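Local coordinates for pngf-ii (PDB 4R4X), which probably hydrolyses the amide bond between N-linked glycans and asparagine, releasing the glycans from glycoproteins as a peptide:N-glycosidase, at residues A[25-37]-A[47-59]. Sequence-based numbering, arbitrary orientation.
Sequences SITNSDKTLLFNE and PFEVNEINRKNNE. With ZN (zinc ion), chain B.
Strands 31-36 and 48-54 are antiparallel neighbours in the N-terminal beta domain, paired from Lys31 with Asn54 to Leu34 with Asn51. Their axes come within 4.7 Å at 165°. Thr32 and Ile53 form a hydrogen-bonded pair: Thr32 N donates to Ile53 O (3.0 Å), and Ile53 N returns the bond to Thr32 O. Leu34 and Asn51 make the second such pair. Beyond it the strands separate, and a water bridges Leu34 O and Glu49 O by donating to both. At the other end Arg55 N donates to Asp30 O (2.8 Å).

Leu33, Glu52, Lys31 and Asn54 lie on one face. Leu33 CG is anti to the backbone N (chi1 168°), and its CD1 touches both Val50 CG1 and Glu52 OE2, which lie roughly at right angles about it. The methyl contact with Val50 CG1 is tight, at 3.3 Å. The other Val50 methyl, CG2, meets Phe35 CB at 3.5 Å. Leu33 CD2 lies over one face of the Phe35 ring, near its rim. Glu52 is extended beyond CG and binds zinc through both carboxylate oxygens, OE1 at 2.3 Å and OE2 at 2.5 Å. Asp159 is also a ligand of this ion. Lys31 bends at chi2 (-83°), which lays its end obliquely across the Asn54 amide.

Past the strand, Asn54 OD1 accepts from Lys56 N (2.9 Å), closing an Asx turn. Lys56 NZ adds a weak, long salt bridge to Asp30 OD1. On the opposite face, Ile53 CG2 lies over one face of the Arg55 guanidinium toward its rim, and Arg55 NH2 donates to Gln130 OE1. Strand 48-54 thus extends the hairpin of 23-27 and 31-36 into an antiparallel three-strand run, with a zinc site on the face of Leu33 and Glu52.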
ATOM      1  N   SER A  25      36.076   0.137  10.990  1.00 16.35           N
ATOM      2  CA  SER A  25      36.463  -1.243  10.702  1.00 17.21           C
ATOM      3  C   SER A  25      37.269  -1.730  11.888  1.00 17.32           C
ATOM      4  O   SER A  25      38.176  -1.016  12.361  1.00 18.62           O
ATOM      5  CB  SER A  25      37.292  -1.321   9.417  1.00 17.53           C
ATOM      6  OG  SER A  25      37.816  -2.634   9.161  1.00 19.24           O
ATOM      7  N   ILE A  26      36.940  -2.918  12.383  1.00 17.17           N
ATOM      8  CA  ILE A  26      37.747  -3.579  13.395  1.00 17.80           C
ATOM      9  C   ILE A  26      38.262  -4.878  12.822  1.00 17.83           C
ATOM     10  O   ILE A  26      37.480  -5.704  12.330  1.00 17.94           O
ATOM     11  CB  ILE A  26      36.957  -3.839  14.680  1.00 18.65           C
ATOM     12  CG1 ILE A  26      36.461  -2.510  15.249  1.00 20.34           C
ATOM     13  CG2 ILE A  26      37.832  -4.568  15.690  1.00 18.34           C
ATOM     14  CD1 ILE A  26      35.536  -2.657  16.433  1.00 21.66           C
ATOM     15  N   THR A  27      39.575  -5.078  12.869  1.00 17.67           N
ATOM     16  CA  THR A  27      40.146  -6.164  12.107  1.00 17.21           C
ATOM     17  C   THR A  27      41.387  -6.776  12.734  1.00 17.88           C
ATOM     18  O   THR A  27      42.169  -6.080  13.379  1.00 18.22           O
ATOM     19  CB  THR A  27      40.454  -5.667  10.676  1.00 17.34           C
ATOM     20  OG1 THR A  27      40.769  -6.781   9.844  1.00 16.87           O
ATOM     21  CG2 THR A  27      41.608  -4.672  10.664  1.00 18.30           C
ATOM     22  N   ASN A  28      41.525  -8.082  12.562  1.00 17.85           N
ATOM     23  CA  ASN A  28      42.754  -8.803  12.851  1.00 19.00           C
ATOM     24  C   ASN A  28      42.922  -9.847  11.756  1.00 19.61           C
ATOM     25  O   ASN A  28      42.105  -9.905  10.828  1.00 20.07           O
ATOM     26  CB  ASN A  28      42.741  -9.410  14.278  1.00 19.40           C
ATOM     27  CG  ASN A  28      41.529 -10.302  14.552  1.00 19.65           C
ATOM     28  OD1 ASN A  28      40.880 -10.217  15.590  1.00 21.95           O
ATOM     29  ND2 ASN A  28      41.237 -11.154  13.640  1.00 19.30           N
ATOM     30  N   SER A  29      43.946 -10.690  11.843  1.00 20.61           N
ATOM     31  CA  SER A  29      44.211 -11.641  10.760  1.00 22.37           C
ATOM     32  C   SER A  29      43.145 -12.725  10.582  1.00 22.61           C
ATOM     33  O   SER A  29      43.149 -13.393   9.559  1.00 25.29           O
ATOM     34  CB  SER A  29      45.591 -12.279  10.920  1.00 22.41           C
ATOM     35  OG  SER A  29      45.653 -13.039  12.112  1.00 23.59           O
ATOM     36  N   ASP A  30      42.248 -12.902  11.555  1.00 23.06           N
ATOM     37  CA  ASP A  30      41.203 -13.951  11.493  1.00 24.68           C
ATOM     38  C   ASP A  30      39.810 -13.459  11.052  1.00 23.18           C
ATOM     39  O   ASP A  30      39.104 -14.168  10.347  1.00 20.91           O
ATOM     40  CB  ASP A  30      41.027 -14.617  12.863  1.00 28.14           C
ATOM     41  CG  ASP A  30      42.307 -15.270  13.372  1.00 31.58           C
ATOM     42  OD1 ASP A  30      42.873 -16.097  12.634  1.00 34.39           O
ATOM     43  OD2 ASP A  30      42.730 -14.952  14.501  1.00 34.27           O
ATOM     44  N   LYS A  31      39.434 -12.262  11.495  1.00 22.21           N
ATOM     45  CA  LYS A  31      38.075 -11.725  11.337  1.00 23.55           C
ATOM     46  C   LYS A  31      38.124 -10.217  11.147  1.00 21.30           C
ATOM     47  O   LYS A  31      38.956  -9.556  11.767  1.00 19.99           O
ATOM     48  CB  LYS A  31      37.257 -11.961  12.611  1.00 26.28           C
ATOM     49  CG  LYS A  31      37.010 -13.403  12.991  1.00 30.50           C
ATOM     50  CD  LYS A  31      35.824 -13.959  12.231  1.00 34.29           C
ATOM     51  CE  LYS A  31      35.872 -15.469  12.143  1.00 35.77           C
ATOM     52  NZ  LYS A  31      34.528 -15.912  11.693  1.00 36.18           N
ATOM     53  N   THR A  32      37.221  -9.666  10.337  1.00 20.21           N
ATOM     54  CA  THR A  32      36.994  -8.217  10.369  1.00 19.98           C
ATOM     55  C   THR A  32      35.515  -7.866  10.439  1.00 19.86           C
ATOM     56  O   THR A  32      34.654  -8.561   9.873  1.00 19.05           O
ATOM     57  CB  THR A  32      37.723  -7.405   9.254  1.00 22.49           C
ATOM     58  OG1 THR A  32      36.810  -6.787   8.330  1.00 28.45           O
ATOM     59  CG2 THR A  32      38.695  -8.200   8.549  1.00 20.58           C
ATOM     60  N   LEU A  33      35.247  -6.803  11.184  1.00 18.17           N
ATOM     61  CA  LEU A  33      33.904  -6.313  11.448  1.00 18.96           C
ATOM     62  C   LEU A  33      33.799  -4.907  10.872  1.00 18.33           C
ATOM     63  O   LEU A  33      34.694  -4.098  11.076  1.00 18.62           O
ATOM     64  CB  LEU A  33      33.644  -6.315  12.956  1.00 19.85           C
ATOM     65  CG  LEU A  33      32.389  -5.561  13.394  1.00 21.69           C
ATOM     66  CD1 LEU A  33      31.202  -6.399  13.014  1.00 22.45           C
ATOM     67  CD2 LEU A  33      32.413  -5.270  14.892  1.00 22.42           C
ATOM     68  N   LEU A  34      32.741  -4.644  10.105  1.00 17.49           N
ATOM     69  CA  LEU A  34      32.516  -3.339   9.530  1.00 18.08           C
ATOM     70  C   LEU A  34      31.181  -2.772   9.992  1.00 17.72           C
ATOM     71  O   LEU A  34      30.107  -3.363   9.785  1.00 17.75           O
ATOM     72  CB  LEU A  34      32.602  -3.399   7.999  1.00 18.45           C
ATOM     73  CG  LEU A  34      32.197  -2.133   7.235  1.00 19.89           C
ATOM     74  CD1 LEU A  34      33.081  -0.934   7.581  1.00 19.30           C
ATOM     75  CD2 LEU A  34      32.219  -2.418   5.735  1.00 21.07           C
ATOM     76  N   PHE A  35      31.258  -1.636  10.658  1.00 16.93           N
ATOM     77  CA  PHE A  35      30.072  -0.984  11.144  1.00 16.79           C
ATOM     78  C   PHE A  35      30.303   0.526  11.225  1.00 17.54           C
ATOM     79  O   PHE A  35      30.990   1.109  10.350  1.00 16.69           O
ATOM     80  CB  PHE A  35      29.522  -1.683  12.440  1.00 17.49           C
ATOM     81  CG  PHE A  35      30.414  -1.621  13.684  1.00 17.42           C
ATOM     82  CD1 PHE A  35      31.707  -1.121  13.682  1.00 18.27           C
ATOM     83  CD2 PHE A  35      29.923  -2.142  14.881  1.00 18.31           C
ATOM     84  CE1 PHE A  35      32.470  -1.115  14.854  1.00 17.95           C
ATOM     85  CE2 PHE A  35      30.677  -2.148  16.048  1.00 18.47           C
ATOM     86  CZ  PHE A  35      31.959  -1.611  16.039  1.00 18.19           C
ATOM     87  N   ASN A  36      29.705   1.173  12.214  1.00 17.52           N
ATOM     88  CA  ASN A  36      29.873   2.593  12.397  1.00 18.25           C
ATOM     89  C   ASN A  36      29.676   3.003  13.863  1.00 18.91           C
ATOM     90  O   ASN A  36      29.369   2.168  14.712  1.00 18.75           O
ATOM     91  CB  ASN A  36      28.948   3.358  11.459  1.00 18.84           C
ATOM     92  CG  ASN A  36      27.477   3.138  11.761  1.00 21.15           C
ATOM     93  OD1 ASN A  36      27.044   3.168  12.926  1.00 20.07           O
ATOM     94  ND2 ASN A  36      26.682   2.948  10.695  1.00 21.30           N
ATOM     95  N   GLU A  37      29.875   4.285  14.135  1.00 21.84           N
ATOM     96  CA  GLU A  37      29.798   4.834  15.509  1.00 23.14           C
ATOM     97  C   GLU A  37      28.457   4.599  16.198  1.00 22.66           C
ATOM     98  O   GLU A  37      28.398   4.091  17.335  1.00 24.22           O
ATOM     99  CB  GLU A  37      30.141   6.341  15.505  1.00 25.26           C
ATOM    100  CG  GLU A  37      31.623   6.571  15.760  1.00 29.37           C
ATOM    101  CD  GLU A  37      32.080   8.015  15.589  1.00 31.54           C
ATOM    102  OE1 GLU A  37      31.237   8.901  15.300  1.00 34.26           O
ATOM    103  OE2 GLU A  37      33.304   8.237  15.744  1.00 32.32           O
ATOM    104  N   PRO A  47      15.970  -0.452  10.610  1.00 22.18           N
ATOM    105  CA  PRO A  47      16.933  -1.539  10.465  1.00 21.39           C
ATOM    106  C   PRO A  47      18.328  -0.987  10.248  1.00 19.75           C
ATOM    107  O   PRO A  47      18.477   0.061   9.647  1.00 19.05           O
ATOM    108  CB  PRO A  47      16.450  -2.252   9.208  1.00 21.74           C
ATOM    109  CG  PRO A  47      15.891  -1.158   8.363  1.00 21.43           C
ATOM    110  CD  PRO A  47      15.315  -0.131   9.332  1.00 22.25           C
ATOM    111  N   PHE A  48      19.346  -1.680  10.754  1.00 19.37           N
ATOM    112  CA  PHE A  48      20.719  -1.340  10.450  1.00 17.91           C
ATOM    113  C   PHE A  48      21.512  -2.609  10.150  1.00 16.95           C
ATOM    114  O   PHE A  48      21.074  -3.705  10.491  1.00 17.39           O
ATOM    115  CB  PHE A  48      21.366  -0.483  11.553  1.00 17.87           C
ATOM    116  CG  PHE A  48      21.518  -1.167  12.884  1.00 17.91           C
ATOM    117  CD1 PHE A  48      22.571  -2.008  13.132  1.00 17.58           C
ATOM    118  CD2 PHE A  48      20.626  -0.903  13.915  1.00 18.38           C
ATOM    119  CE1 PHE A  48      22.725  -2.617  14.368  1.00 17.37           C
ATOM    120  CE2 PHE A  48      20.763  -1.517  15.147  1.00 18.98           C
ATOM    121  CZ  PHE A  48      21.834  -2.357  15.381  1.00 17.85           C
ATOM    122  N   GLU A  49      22.641  -2.446   9.474  1.00 17.06           N
ATOM    123  CA  GLU A  49      23.453  -3.585   9.047  1.00 17.10           C
ATOM    124  C   GLU A  49      24.894  -3.518   9.489  1.00 16.26           C
ATOM    125  O   GLU A  49      25.490  -2.442   9.626  1.00 15.81           O
ATOM    126  CB  GLU A  49      23.431  -3.727   7.538  1.00 17.80           C
ATOM    127  CG  GLU A  49      22.095  -4.167   6.970  1.00 19.54           C
ATOM    128  CD  GLU A  49      22.158  -4.196   5.464  1.00 20.87           C
ATOM    129  OE1 GLU A  49      22.569  -5.250   4.912  1.00 21.12           O
ATOM    130  OE2 GLU A  49      21.823  -3.153   4.860  1.00 21.58           O
ATOM    131  N   VAL A  50      25.449  -4.703   9.667  1.00 15.35           N
ATOM    132  CA  VAL A  50      26.860  -4.887   9.951  1.00 16.59           C
ATOM    133  C   VAL A  50      27.401  -5.958   9.001  1.00 16.83           C
ATOM    134  O   VAL A  50      26.667  -6.858   8.588  1.00 15.51           O
ATOM    135  CB  VAL A  50      26.977  -5.320  11.444  1.00 17.95           C
ATOM    136  CG1 VAL A  50      28.151  -6.221  11.704  1.00 19.74           C
ATOM    137  CG2 VAL A  50      26.974  -4.097  12.348  1.00 17.84           C
ATOM    138  N   ASN A  51      28.689  -5.878   8.671  1.00 17.61           N
ATOM    139  CA  ASN A  51      29.324  -6.903   7.860  1.00 18.88           C
ATOM    140  C   ASN A  51      30.485  -7.564   8.642  1.00 18.11           C
ATOM    141  O   ASN A  51      31.163  -6.916   9.421  1.00 16.91           O
ATOM    142  CB  ASN A  51      29.780  -6.224   6.569  1.00 21.65           C
ATOM    143  CG  ASN A  51      30.454  -7.167   5.611  1.00 24.87           C
ATOM    144  OD1 ASN A  51      29.807  -7.731   4.721  1.00 30.70           O
ATOM    145  ND2 ASN A  51      31.756  -7.326   5.756  1.00 25.11           N
ATOM    146  N   GLU A  52      30.688  -8.864   8.464  1.00 19.51           N
ATOM    147  CA  GLU A  52      31.835  -9.547   9.049  1.00 19.33           C
ATOM    148  C   GLU A  52      32.426 -10.488   8.026  1.00 19.60           C
ATOM    149  O   GLU A  52      31.696 -11.158   7.293  1.00 19.26           O
ATOM    150  CB  GLU A  52      31.460 -10.340  10.295  1.00 22.32           C
ATOM    151  CG  GLU A  52      30.989  -9.480  11.456  1.00 26.98           C
ATOM    152  CD  GLU A  52      30.961 -10.220  12.788  1.00 30.87           C
ATOM    153  OE1 GLU A  52      30.961 -11.469  12.790  1.00 37.05           O
ATOM    154  OE2 GLU A  52      30.940  -9.552  13.847  1.00 35.57           O
ATOM    155  N   ILE A  53      33.752 -10.526   7.976  1.00 18.75           N
ATOM    156  CA  ILE A  53      34.472 -11.366   7.045  1.00 18.50           C
ATOM    157  C   ILE A  53      35.313 -12.327   7.840  1.00 19.32           C
ATOM    158  O   ILE A  53      36.044 -11.900   8.715  1.00 18.50           O
ATOM    159  CB  ILE A  53      35.410 -10.541   6.150  1.00 19.00           C
ATOM    160  CG1 ILE A  53      34.578  -9.551   5.340  1.00 19.56           C
ATOM    161  CG2 ILE A  53      36.234 -11.472   5.266  1.00 20.41           C
ATOM    162  CD1 ILE A  53      35.345  -8.735   4.325  1.00 20.33           C
ATOM    163  N   ASN A  54      35.192 -13.611   7.512  1.00 19.18           N
ATOM    164  CA  ASN A  54      36.013 -14.666   8.064  1.00 20.76           C
ATOM    165  C   ASN A  54      37.222 -14.779   7.157  1.00 20.48           C
ATOM    166  O   ASN A  54      37.082 -15.121   5.992  1.00 20.22           O
ATOM    167  CB  ASN A  54      35.226 -15.979   8.085  1.00 22.57           C
ATOM    168  CG  ASN A  54      36.046 -17.142   8.627  1.00 24.67           C
ATOM    169  OD1 ASN A  54      37.279 -17.105   8.624  1.00 25.32           O
ATOM    170  ND2 ASN A  54      35.361 -18.174   9.098  1.00 24.50           N
ATOM    171  N   ARG A  55      38.391 -14.424   7.668  1.00 21.65           N
ATOM    172  CA  ARG A  55      39.567 -14.315   6.810  1.00 22.85           C
ATOM    173  C   ARG A  55      40.173 -15.692   6.470  1.00 26.13           C
ATOM    174  O   ARG A  55      40.984 -15.789   5.559  1.00 25.83           O
ATOM    175  CB  ARG A  55      40.611 -13.410   7.455  1.00 21.45           C
ATOM    176  CG  ARG A  55      40.191 -11.955   7.579  1.00 20.88           C
ATOM    177  CD  ARG A  55      40.063 -11.261   6.221  1.00 19.95           C
ATOM    178  NE  ARG A  55      39.583  -9.886   6.365  1.00 19.31           N
ATOM    179  CZ  ARG A  55      39.263  -9.093   5.333  1.00 19.11           C
ATOM    180  NH1 ARG A  55      39.413  -9.498   4.071  1.00 18.18           N
ATOM    181  NH2 ARG A  55      38.852  -7.862   5.544  1.00 18.29           N
ATOM    182  N   LYS A  56      39.753 -16.743   7.175  1.00 28.30           N
ATOM    183  CA  LYS A  56      40.222 -18.120   6.881  1.00 32.38           C
ATOM    184  C   LYS A  56      39.670 -18.622   5.546  1.00 31.83           C
ATOM    185  O   LYS A  56      40.367 -19.278   4.783  1.00 31.85           O
ATOM    186  CB  LYS A  56      39.809 -19.097   7.994  1.00 35.03           C
ATOM    187  CG  LYS A  56      40.769 -19.244   9.172  1.00 39.81           C
ATOM    188  CD  LYS A  56      41.342 -17.928   9.698  1.00 42.46           C
ATOM    189  CE  LYS A  56      42.738 -17.664   9.128  1.00 46.11           C
ATOM    190  NZ  LYS A  56      43.167 -16.237   9.187  1.00 45.57           N
ATOM    191  N   ASN A  57      38.413 -18.305   5.267  1.00 30.55           N
ATOM    192  CA  ASN A  57      37.740 -18.816   4.069  1.00 29.10           C
ATOM    193  C   ASN A  57      37.076 -17.741   3.193  1.00 28.05           C
ATOM    194  O   ASN A  57      36.401 -18.050   2.214  1.00 24.84           O
ATOM    195  CB  ASN A  57      36.748 -19.939   4.443  1.00 28.99           C
ATOM    196  CG  ASN A  57      35.632 -19.508   5.408  1.00 30.01           C
ATOM    197  OD1 ASN A  57      34.854 -20.350   5.847  1.00 34.21           O
ATOM    198  ND2 ASN A  57      35.528 -18.238   5.733  1.00 28.83           N
ATOM    199  N   ASN A  58      37.299 -16.474   3.535  1.00 26.68           N
ATOM    200  CA  ASN A  58      36.633 -15.365   2.861  1.00 26.05           C
ATOM    201  C   ASN A  58      35.100 -15.452   2.823  1.00 24.20           C
ATOM    202  O   ASN A  58      34.472 -14.941   1.924  1.00 24.49           O
ATOM    203  CB  ASN A  58      37.240 -15.118   1.469  1.00 27.26           C
ATOM    204  CG  ASN A  58      38.609 -14.450   1.548  1.00 27.51           C
ATOM    205  OD1 ASN A  58      39.058 -14.051   2.622  1.00 25.78           O
ATOM    206  ND2 ASN A  58      39.287 -14.336   0.406  1.00 28.63           N
ATOM    207  N   GLU A  59      34.499 -16.062   3.832  1.00 23.46           N
ATOM    208  CA  GLU A  59      33.053 -16.009   3.963  1.00 24.73           C
ATOM    209  C   GLU A  59      32.666 -14.607   4.440  1.00 21.73           C
ATOM    210  O   GLU A  59      33.076 -14.191   5.511  1.00 20.21           O
ATOM    211  CB  GLU A  59      32.526 -17.063   4.936  1.00 28.02           C
ATOM    212  CG  GLU A  59      31.003 -17.078   5.002  1.00 33.50           C
ATOM    213  CD  GLU A  59      30.420 -18.413   5.449  1.00 38.72           C
ATOM    214  OE1 GLU A  59      31.176 -19.263   5.959  1.00 45.94           O
ATOM    215  OE2 GLU A  59      29.192 -18.615   5.287  1.00 45.19           O
TER
HETATM  216 ZN    ZN B1001      31.889 -11.663  14.835  0.50 23.52          ZN
HETATM  217  O   HOH W   1      28.113  -2.049   7.877  1.00 39.82           O